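Local coordinates for designed helical repeat protein (Synthetic construct, PDB 5CWD) that has no known biological activity; it was designed computationally to fold as a disulfide-containing array of repeated alpha-helices, at residues E78-Q82 against A83-T87; A125-T129 against K130-R134; N148-E151 against V152-I155. All blocks are in the same frame, centred on the assembly; numbering follows the deposited sequence.

All three contacts are local caps or turns at helix ends of a single all-helical chain, and they follow one another in sequence. Contact 1 closes helix 66-83 and leads into helix 87-105; contact 2 lies past helix 108-125 and opens helix 129-147; contact 3 lies just past the other end of that helix, where helix 150-167 starts. The centres of contacts 1 and 2 are about 17 Å apart, and the two touch through a probable hydrogen bond of Thr-87 OG1 with Ala-125 O, 3.3 Å. Contact 3 lies about 25 Å from contact 2 and 34 Å from contact 1, centre to centre, and touches neither. Neighbouring Gly-Met-Pro-Thr loops are thus probably linked while the Asn-Asp turn stands apart.

Contact 1. Residues E78-Q82 against A83-T87; sequences EVAKQ and AGMPT
Met-85 reaches Ala-80 with CG anti to its own backbone N (chi1 174°) and then a single bend about the CG-SD bond (chi3 58°), which folds the terminal methyl back toward the helix just left. CE comes to rest beside the Ala-80 methyl, CE to CB 3.9 Å, and also approaches Ala-80 CA at 4.1 Å. The backbone of the same two residues is joined as well: Met-85 N donates to Ala-80 O at 3.0 Å, with the donor tilted modestly from the carbonyl plane. This bond reaches from residue i+5 back to i, one further than an alpha-helical bond. Ala-83 N, two residues earlier, is gripped mainly by Val-79 O at 2.7 Å and has only a weak bond to Ala-80 O at 3.2 Å. Together these features make a Schellman-like C-cap: a 6-to-1 bond, an apolar contact between the same two residues, and between the helix end and Met-85 a glycine, Gly-84, with a positive phi of 65° that favours glycine. The turn lets the chain reverse toward Pro-86, which occupies the N-cap of helix 87-105. Toward the neighbouring helices, Val-79 touches Ala-31 and Leu-35 of helix 24-40 and Ala-49 and Phe-52 of helix 45-63, while Met-85 and Ala-80 both rest on Ala-90 of helix 87-105. Gln-82 also touches Leu-35, and Ala-83 O accepts from Thr-45 OG1, which joins the helix end to the start of helix 45-63.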
loop_
_atom_site.group_PDB
_atom_site.type_symbol
_atom_site.label_atom_id
_atom_site.label_comp_id
_atom_site.label_asym_id
_atom_site.label_seq_id
_atom_site.Cartn_x
_atom_site.Cartn_y
_atom_site.Cartn_z
ATOM N N GLU A 78 4.638 -1.889 -10.492
ATOM C CA GLU A 78 4.473 -1.923 -11.941
ATOM C C GLU A 78 4.041 -0.559 -12.458
ATOM O O GLU A 78 4.686 0.010 -13.339
ATOM C CB GLU A 78 3.451 -2.982 -12.359
ATOM C CG GLU A 78 4.034 -4.093 -13.213
ATOM C CD GLU A 78 4.553 -3.589 -14.546
ATOM O OE1 GLU A 78 4.015 -2.584 -15.058
ATOM O OE2 GLU A 78 5.503 -4.199 -15.082
ATOM N N VAL A 79 2.946 -0.040 -11.911
ATOM C CA VAL A 79 2.467 1.275 -12.315
ATOM C C VAL A 79 3.512 2.329 -11.965
ATOM O O VAL A 79 3.672 3.311 -12.689
ATOM C CB VAL A 79 1.115 1.629 -11.654
ATOM C CG1 VAL A 79 1.247 1.696 -10.145
ATOM C CG2 VAL A 79 0.577 2.942 -12.203
ATOM N N ALA A 80 4.222 2.127 -10.859
ATOM C CA ALA A 80 5.330 3.009 -10.511
ATOM C C ALA A 80 6.383 3.015 -11.618
ATOM O O ALA A 80 6.800 4.076 -12.081
ATOM C CB ALA A 80 5.952 2.592 -9.192
ATOM N N LYS A 81 6.812 1.828 -12.040
ATOM C CA LYS A 81 7.770 1.713 -13.137
ATOM C C LYS A 81 7.173 2.264 -14.423
ATOM O O LYS A 81 7.886 2.794 -15.272
ATOM C CB LYS A 81 8.194 0.257 -13.346
ATOM C CG LYS A 81 9.687 0.020 -13.178
ATOM C CD LYS A 81 10.066 -1.422 -13.487
ATOM C CE LYS A 81 11.570 -1.638 -13.375
ATOM N NZ LYS A 81 11.943 -3.075 -13.492
ATOM N N GLN A 82 5.858 2.130 -14.558
ATOM C CA GLN A 82 5.149 2.600 -15.741
ATOM C C GLN A 82 5.053 4.127 -15.754
ATOM O O GLN A 82 5.103 4.755 -16.814
ATOM C CB GLN A 82 3.745 1.984 -15.790
ATOM C CG GLN A 82 3.076 2.029 -17.159
ATOM C CD GLN A 82 3.345 0.790 -17.992
ATOM O OE1 GLN A 82 3.775 0.884 -19.144
ATOM N NE2 GLN A 82 3.077 -0.381 -17.419
ATOM N N ALA A 83 4.922 4.713 -14.567
ATOM C CA ALA A 83 4.686 6.147 -14.426
ATOM C C ALA A 83 5.973 6.944 -14.227
ATOM O O ALA A 83 5.935 8.163 -14.067
ATOM C CB ALA A 83 3.742 6.397 -13.263
ATOM N N GLY A 84 7.110 6.257 -14.231
ATOM C CA GLY A 84 8.385 6.912 -14.006
ATOM C C GLY A 84 8.496 7.495 -12.608
ATOM O O GLY A 84 9.243 8.449 -12.387
ATOM N N MET A 85 7.747 6.927 -11.665
ATOM C CA MET A 85 7.835 7.328 -10.262
ATOM C C MET A 85 8.905 6.497 -9.561
ATOM O O MET A 85 9.100 5.332 -9.901
ATOM C CB MET A 85 6.487 7.155 -9.558
ATOM C CG MET A 85 6.542 7.408 -8.054
ATOM S SD MET A 85 4.936 7.394 -7.228
ATOM C CE MET A 85 4.326 5.763 -7.638
ATOM N N PRO A 86 9.615 7.093 -8.589
ATOM C CA PRO A 86 10.590 6.300 -7.832
ATOM C C PRO A 86 9.941 5.171 -7.034
ATOM O O PRO A 86 8.828 5.325 -6.531
ATOM C CB PRO A 86 11.230 7.328 -6.896
ATOM C CG PRO A 86 11.029 8.632 -7.571
ATOM C CD PRO A 86 9.707 8.526 -8.260
ATOM N N THR A 87 10.645 4.051 -6.913
ATOM C CA THR A 87 10.101 2.864 -6.266
ATOM C C THR A 87 10.037 3.018 -4.750
ATOM O O THR A 87 9.126 2.500 -4.107
ATOM C CB THR A 87 10.937 1.633 -6.610
ATOM O OG1 THR A 87 12.321 1.916 -6.371
ATOM C CG2 THR A 87 10.749 1.266 -8.069
#

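Contact 2. Residues A125-T129 against K130-R134; sequences AGMPT and KEAAR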
loop_
_atom_site.group_PDB
_atom_site.type_symbol
_atom_site.label_atom_id
_atom_site.label_comp_id
_atom_site.label_asym_id
_atom_site.label_seq_id
_atom_site.Cartn_x
_atom_site.Cartn_y
_atom_site.Cartn_z
ATOM N N ALA A 125 10.968 -3.432 -3.933
ATOM C CA ALA A 125 11.230 -2.057 -4.352
ATOM C C ALA A 125 12.697 -1.665 -4.206
ATOM O O ALA A 125 13.222 -0.895 -5.008
ATOM C CB ALA A 125 10.359 -1.098 -3.558
ATOM N N GLY A 126 13.350 -2.189 -3.174
ATOM C CA GLY A 126 14.727 -1.841 -2.878
ATOM C C GLY A 126 14.831 -0.893 -1.699
ATOM O O GLY A 126 15.874 -0.277 -1.480
ATOM N N MET A 127 13.743 -0.770 -0.945
ATOM C CA MET A 127 13.745 -0.011 0.300
ATOM C C MET A 127 14.068 -0.955 1.459
ATOM O O MET A 127 13.527 -2.060 1.515
ATOM C CB MET A 127 12.393 0.671 0.520
ATOM C CG MET A 127 12.252 1.347 1.879
ATOM S SD MET A 127 10.779 2.377 2.017
ATOM C CE MET A 127 9.510 1.198 1.597
ATOM N N PRO A 128 14.955 -0.536 2.382
ATOM C CA PRO A 128 15.308 -1.419 3.503
ATOM C C PRO A 128 14.106 -1.819 4.351
ATOM O O PRO A 128 13.183 -1.023 4.519
ATOM C CB PRO A 128 16.284 -0.574 4.330
ATOM C CG PRO A 128 16.827 0.424 3.387
ATOM C CD PRO A 128 15.725 0.720 2.413
ATOM N N THR A 129 14.129 -3.038 4.880
ATOM C CA THR A 129 13.042 -3.530 5.716
ATOM C C THR A 129 12.834 -2.610 6.916
ATOM O O THR A 129 11.705 -2.394 7.364
ATOM C CB THR A 129 13.316 -4.961 6.207
ATOM O OG1 THR A 129 14.539 -4.989 6.952
ATOM C CG2 THR A 129 13.424 -5.918 5.031
ATOM N N LYS A 130 13.933 -2.055 7.419
ATOM C CA LYS A 130 13.887 -1.158 8.566
ATOM C C LYS A 130 13.047 0.080 8.275
ATOM O O LYS A 130 12.082 0.363 8.983
ATOM C CB LYS A 130 15.304 -0.750 8.973
ATOM C CG LYS A 130 15.375 0.396 9.977
ATOM C CD LYS A 130 14.564 0.116 11.232
ATOM C CE LYS A 130 14.642 1.284 12.208
ATOM N NZ LYS A 130 13.814 1.061 13.427
ATOM N N GLU A 131 13.422 0.816 7.234
ATOM C CA GLU A 131 12.715 2.037 6.863
ATOM C C GLU A 131 11.243 1.765 6.575
ATOM O O GLU A 131 10.371 2.539 6.970
ATOM C CB GLU A 131 13.372 2.679 5.645
ATOM C CG GLU A 131 14.810 3.099 5.876
ATOM C CD GLU A 131 15.419 3.768 4.661
ATOM O OE1 GLU A 131 14.768 3.765 3.595
ATOM O OE2 GLU A 131 16.546 4.300 4.771
ATOM N N ALA A 132 10.977 0.662 5.883
ATOM C CA ALA A 132 9.611 0.270 5.558
ATOM C C ALA A 132 8.813 0.021 6.829
ATOM O O ALA A 132 7.724 0.572 7.017
ATOM C CB ALA A 132 9.615 -0.966 4.690
ATOM N N ALA A 133 9.367 -0.815 7.699
ATOM C CA ALA A 133 8.738 -1.129 8.974
ATOM C C ALA A 133 8.467 0.140 9.776
ATOM O O ALA A 133 7.379 0.329 10.328
ATOM C CB ALA A 133 9.615 -2.073 9.766
ATOM N N ARG A 134 9.474 1.005 9.823
ATOM C CA ARG A 134 9.394 2.258 10.562
ATOM C C ARG A 134 8.297 3.151 9.988
ATOM O O ARG A 134 7.517 3.748 10.730
ATOM C CB ARG A 134 10.746 2.970 10.525
ATOM C CG ARG A 134 10.921 4.064 11.560
ATOM C CD ARG A 134 12.339 4.608 11.518
ATOM N NE ARG A 134 12.442 5.945 12.096
ATOM C CZ ARG A 134 13.509 6.729 11.978
ATOM N NH1 ARG A 134 14.574 6.317 11.301
ATOM N NH2 ARG A 134 13.514 7.934 12.535
#
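Met-127 and Ala-132 meet across the start of helix 129-147 as a hydrophobic staple: Pro-128 is the N-cap, and the residue before it touches the fourth residue after it. CE of Met-127 lies 3.8 Å from Ala-132 CB. This is the close-packed side, because both side chains also rest on Ala-122 of helix 108-125, and Ala-132 adds Cys-118, half of the disulfide with Cys-95. Two backbone bonds start the helix beside them. Ala-132 N donates to Pro-128 O at 3.1 Å, almost straight (168° at the hydrogen), and Ala-133 N donates to Thr-129 O at 2.8 Å. Pro-128 has no N-H for a capping box to use, and Glu-131 packs against it instead.

The outer side is looser. Lys-130 keeps only its CB close to the turn, and the rest of the chain runs away from it; Lys-130 also touches Met-169 and Leu-172 beyond helix 150-167. Thr-129 is exposed, though it brushes Leu-119 and Met-169. Glu-131 lies between the two zones. Its CG stands beside the backbone N (chi1 -62°), and the chain is extended from there, which brings the carboxylate obliquely across the CG-CD side of the proline; Glu-131 CD is 3.8 Å from Pro-128 CG. The Met-127 CG methylene flanks the same carboxylate, 3.9 Å from Glu-131 OE1. That oxygen is also 3.4 Å from Pro-128 CD, and its charge is met by a salt bridge to Lys-88 NZ on helix 87-105.

Contact 3. Residues N148-E151 against V152-I155; sequences NDEE and VEKI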
loop_
_atom_site.group_PDB
_atom_site.type_symbol
_atom_site.label_atom_id
_atom_site.label_comp_id
_atom_site.label_asym_id
_atom_site.label_seq_id
_atom_site.Cartn_x
_atom_site.Cartn_y
_atom_site.Cartn_z
ATOM N N ASN A 148 -7.025 10.804 17.716
ATOM C CA ASN A 148 -7.133 11.220 19.113
ATOM C C ASN A 148 -7.951 10.213 19.924
ATOM O O ASN A 148 -8.713 10.588 20.817
ATOM C CB ASN A 148 -7.755 12.619 19.211
ATOM C CG ASN A 148 -7.530 13.270 20.568
ATOM O OD1 ASN A 148 -6.632 12.887 21.318
ATOM N ND2 ASN A 148 -8.352 14.265 20.887
ATOM N N ASP A 149 -7.783 8.933 19.601
ATOM C CA ASP A 149 -8.496 7.852 20.278
ATOM C C ASP A 149 -7.535 6.722 20.630
ATOM O O ASP A 149 -6.621 6.412 19.868
ATOM C CB ASP A 149 -9.633 7.328 19.398
ATOM C CG ASP A 149 -10.391 6.185 20.040
ATOM O OD1 ASP A 149 -9.905 5.037 19.973
ATOM O OD2 ASP A 149 -11.476 6.432 20.606
ATOM N N GLU A 150 -7.754 6.103 21.786
ATOM C CA GLU A 150 -6.854 5.073 22.289
ATOM C C GLU A 150 -7.129 3.710 21.662
ATOM O O GLU A 150 -6.200 2.952 21.373
ATOM C CB GLU A 150 -6.968 4.976 23.810
ATOM C CG GLU A 150 -6.645 6.278 24.524
ATOM C CD GLU A 150 -6.747 6.160 26.032
ATOM O OE1 GLU A 150 -7.162 5.086 26.521
ATOM O OE2 GLU A 150 -6.412 7.141 26.728
ATOM N N GLU A 151 -8.406 3.403 21.454
ATOM C CA GLU A 151 -8.798 2.130 20.857
ATOM C C GLU A 151 -8.131 1.960 19.490
ATOM O O GLU A 151 -7.949 0.839 19.012
ATOM C CB GLU A 151 -10.324 2.042 20.731
ATOM C CG GLU A 151 -10.863 0.648 20.387
ATOM C CD GLU A 151 -10.888 -0.302 21.576
ATOM O OE1 GLU A 151 -10.362 0.060 22.651
ATOM O OE2 GLU A 151 -11.443 -1.413 21.432
ATOM N N VAL A 152 -7.764 3.080 18.874
ATOM C CA VAL A 152 -7.011 3.066 17.626
ATOM C C VAL A 152 -5.526 2.878 17.921
ATOM O O VAL A 152 -4.816 2.162 17.206
ATOM C CB VAL A 152 -7.209 4.365 16.829
ATOM C CG1 VAL A 152 -6.525 4.268 15.477
ATOM C CG2 VAL A 152 -8.690 4.660 16.654
ATOM N N GLU A 153 -5.065 3.532 18.981
ATOM C CA GLU A 153 -3.684 3.396 19.421
ATOM C C GLU A 153 -3.379 1.933 19.723
ATOM O O GLU A 153 -2.259 1.462 19.515
ATOM C CB GLU A 153 -3.425 4.265 20.653
ATOM C CG GLU A 153 -1.951 4.525 20.914
ATOM C CD GLU A 153 -1.714 5.532 22.026
ATOM O OE1 GLU A 153 -2.702 6.063 22.576
ATOM O OE2 GLU A 153 -0.535 5.791 22.349
ATOM N N LYS A 154 -4.388 1.216 20.205
ATOM C CA LYS A 154 -4.261 -0.219 20.450
ATOM C C LYS A 154 -3.881 -0.992 19.188
ATOM O O LYS A 154 -2.808 -1.599 19.123
ATOM C CB LYS A 154 -5.564 -0.777 21.025
ATOM C CG LYS A 154 -5.920 -0.219 22.395
ATOM C CD LYS A 154 -6.851 -1.143 23.163
ATOM C CE LYS A 154 -6.994 -0.694 24.609
ATOM N NZ LYS A 154 -7.619 -1.741 25.463
ATOM N N ILE A 155 -4.761 -0.977 18.190
ATOM C CA ILE A 155 -4.503 -1.690 16.942
ATOM C C ILE A 155 -3.241 -1.150 16.273
ATOM O O ILE A 155 -2.524 -1.889 15.599
ATOM C CB ILE A 155 -5.705 -1.591 15.963
ATOM C CG1 ILE A 155 -5.469 -2.453 14.716
ATOM C CG2 ILE A 155 -5.987 -0.147 15.574
ATOM C CD1 ILE A 155 -5.602 -3.944 14.969
#
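An aspartate N-cap starts helix 150-167: Asp-149 OD1 accepts from Val-152 N, the third residue of the helix, at 3.1 Å. The carboxylate gets there because CG of Asp-149 stands anti to the backbone N (chi1 179°), and the donor meets OD1 nearly along its C-O axis. OD1 also lies 3.6 Å from Val-152 CG2, the two side chains crossing at about a right angle, so the valine methyl lines the flank of the cap. A negative group here is probably favoured by the first-turn N-H groups, which have no carbonyl of a preceding turn, and by the helix dipole. With an alanine in place of Asp-149, Val-152 N would probably lose its capping acceptor and the CG2 methyl the carboxylate on its flank, keeping only the CB contact. The backbone then takes over. Lys-154 N donates to Glu-150 O at 2.8 Å, while Glu-153 N makes only a weak, long bond to Asp-149 O. On the outer face, Glu-151 bends back so that OE1 lies beside the lysine chain, 3.7 Å from Lys-154 CD; its distance to Lys-154 NZ, 4.3 Å, is beyond a salt bridge, and any attraction there is likely to be loose. Further along, Glu-153 has a weak ion pair with Lys-157. The cap follows Asn-148, whose positive phi ends helix 129-147, and lies about 21 Å from the centre of the chain, at the turn joining helices 129-147 and 150-167; one turn on, Ile-155 is already buried.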